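Local structure of MIF (Toxoplasma gondii, 4DH4) at residues M48-S53 with K92-T97. The protein belongs to the macrophage migration inhibitory factor family and assembles, as these proteins do, into a trimer of small alpha/beta subunits. Sequence-based numbering, arbitrary orientation.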
loop_
_atom_site.group_PDB
_atom_site.type_symbol
_atom_site.label_atom_id
_atom_site.label_comp_id
_atom_site.label_asym_id
_atom_site.label_seq_id
_atom_site.Cartn_x
_atom_site.Cartn_y
_atom_site.Cartn_z
ATOM N N MET A 48 13.178 0.320 7.071
ATOM C CA MET A 48 13.238 0.468 5.623
ATOM C C MET A 48 14.691 0.599 5.187
ATOM O O MET A 48 15.505 1.229 5.877
ATOM C CB MET A 48 12.413 1.676 5.162
ATOM C CG MET A 48 10.907 1.393 5.024
ATOM S SD MET A 48 9.938 2.785 4.367
ATOM C CE MET A 48 10.855 3.173 2.889
ATOM N N ARG A 49 15.018 -0.026 4.062
ATOM C CA ARG A 49 16.344 0.084 3.466
ATOM C C ARG A 49 16.230 0.567 2.028
ATOM O O ARG A 49 15.245 0.277 1.344
ATOM C CB ARG A 49 17.072 -1.262 3.500
ATOM C CG ARG A 49 17.408 -1.751 4.913
ATOM C CD ARG A 49 17.877 -3.194 4.911
ATOM N NE ARG A 49 19.125 -3.379 4.175
ATOM C CZ ARG A 49 20.337 -3.123 4.663
ATOM N NH1 ARG A 49 21.405 -3.329 3.910
ATOM N NH2 ARG A 49 20.486 -2.659 5.903
ATOM N N PHE A 50 17.237 1.308 1.580
ATOM C CA PHE A 50 17.317 1.762 0.194
ATOM C C PHE A 50 18.774 1.794 -0.231
ATOM O O PHE A 50 19.621 2.349 0.472
ATOM C CB PHE A 50 16.646 3.136 0.016
ATOM C CG PHE A 50 16.694 3.676 -1.401
ATOM C CD1 PHE A 50 16.396 2.858 -2.493
ATOM C CD2 PHE A 50 17.001 5.014 -1.633
ATOM C CE1 PHE A 50 16.436 3.355 -3.803
ATOM C CE2 PHE A 50 17.041 5.532 -2.942
ATOM C CZ PHE A 50 16.755 4.691 -4.030
ATOM N N GLY A 51 19.058 1.171 -1.373
ATOM C CA GLY A 51 20.416 1.096 -1.900
ATOM C C GLY A 51 21.380 0.276 -1.059
ATOM O O GLY A 51 22.592 0.459 -1.163
ATOM N N GLY A 52 20.846 -0.630 -0.239
ATOM C CA GLY A 52 21.655 -1.428 0.690
ATOM C C GLY A 52 22.036 -0.702 1.975
ATOM O O GLY A 52 22.943 -1.128 2.699
ATOM N N SER A 53 21.339 0.392 2.262
ATOM C CA SER A 53 21.610 1.201 3.446
ATOM C C SER A 53 20.366 1.367 4.305
ATOM O O SER A 53 19.266 1.544 3.782
ATOM C CB SER A 53 22.158 2.572 3.046
ATOM O OG SER A 53 22.293 3.410 4.187
ATOM N N LYS A 92 15.963 14.072 -0.054
ATOM C CA LYS A 92 15.002 13.865 -1.134
ATOM C C LYS A 92 15.427 12.779 -2.116
ATOM O O LYS A 92 14.578 12.061 -2.644
ATOM C CB LYS A 92 14.575 15.168 -1.829
ATOM C CG LYS A 92 15.655 16.015 -2.452
ATOM C CD LYS A 92 15.004 17.230 -3.119
ATOM C CE LYS A 92 15.982 18.358 -3.333
ATOM N NZ LYS A 92 15.273 19.544 -3.895
ATOM N N ASN A 93 16.739 12.623 -2.312
ATOM C CA ASN A 93 17.266 11.554 -3.172
ATOM C C ASN A 93 17.136 10.134 -2.604
ATOM O O ASN A 93 17.509 9.161 -3.268
ATOM C CB ASN A 93 18.712 11.848 -3.638
ATOM C CG ASN A 93 19.760 11.686 -2.533
ATOM O OD1 ASN A 93 19.466 11.301 -1.393
ATOM N ND2 ASN A 93 21.009 11.990 -2.881
ATOM N N ARG A 94 16.604 10.023 -1.387
ATOM C CA ARG A 94 16.273 8.721 -0.799
ATOM C C ARG A 94 14.760 8.528 -0.669
ATOM O O ARG A 94 14.291 7.731 0.131
ATOM C CB ARG A 94 16.995 8.516 0.536
ATOM C CG ARG A 94 18.487 8.255 0.328
ATOM C CD ARG A 94 19.254 8.001 1.606
ATOM N NE ARG A 94 18.889 6.770 2.308
ATOM C CZ ARG A 94 19.219 5.533 1.926
ATOM N NH1 ARG A 94 19.902 5.314 0.805
ATOM N NH2 ARG A 94 18.853 4.506 2.676
ATOM N N ILE A 95 14.011 9.258 -1.493
ATOM C CA ILE A 95 12.557 9.150 -1.516
ATOM C C ILE A 95 12.088 8.699 -2.886
ATOM O O ILE A 95 12.403 9.344 -3.901
ATOM C CB ILE A 95 11.886 10.496 -1.146
ATOM C CG1 ILE A 95 12.316 10.920 0.256
ATOM C CG2 ILE A 95 10.343 10.398 -1.252
ATOM C CD1 ILE A 95 11.963 12.349 0.598
ATOM N N TYR A 96 11.373 7.572 -2.909
ATOM C CA TYR A 96 10.707 7.099 -4.121
ATOM C C TYR A 96 9.252 7.521 -4.085
ATOM O O TYR A 96 8.562 7.298 -3.087
ATOM C CB TYR A 96 10.746 5.574 -4.236
ATOM C CG TYR A 96 11.945 4.963 -4.947
ATOM C CD1 TYR A 96 12.800 5.735 -5.753
ATOM C CD2 TYR A 96 12.190 3.585 -4.849
ATOM C CE1 TYR A 96 13.895 5.148 -6.409
ATOM C CE2 TYR A 96 13.269 2.992 -5.504
ATOM C CZ TYR A 96 14.113 3.779 -6.284
ATOM O OH TYR A 96 15.184 3.194 -6.938
ATOM N N THR A 97 8.787 8.123 -5.174
ATOM C CA THR A 97 7.366 8.416 -5.350
ATOM C C THR A 97 6.892 7.676 -6.596
ATOM O O THR A 97 7.495 7.816 -7.661
ATOM C CB THR A 97 7.102 9.935 -5.499
ATOM O OG1 THR A 97 7.656 10.646 -4.382
ATOM C CG2 THR A 97 5.609 10.208 -5.551
#
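R94 and Y96 receive F50 between them, a worked example of how a type I' beta turn, here F50 to S53, is held against the start of strand 95-102 in the trimeric MIF fold, a strand outermost within its own chain but continued across the interface by one of the second subunit. The R94 chain bends about CG–CD (chi3 66°) and slides past F50 in the opposite direction, bringing its guanidinium end-on to the turn. R94 NH1 and R94 NH2 both donate to F50 O (3.0 Å and 3.2 Å), and this oxygen lies near the guanidinium plane while F50 CB sits over one face. Since S53 N also donates to F50 O, the carbonyl that closes the turn is gripped by three N-H groups. R94 NH2 adds a weak bond to S53 O, and the same guanidinium also donates to the backbone oxygens of D55 (from NH2) and P56 (from NE).

A chi1 of 180° sets the F50 ring trans to the residue's own nitrogen, whence it reaches away from the turn and presents its edge to the face of Y96. This T-shaped pair has centroids 4.7 Å apart and planes at 62°. The pair lies at the subunit interface: Y96 OH is hydrogen-bonded to Y37 O of the second subunit, and W107 of that subunit meets the Y96 ring edge-to-face. F50 CE2 lies 3.7 Å from N93 O, which is in the F50 ring plane, whereas F50 CE1 approaches Y96 CZ to 3.4 Å.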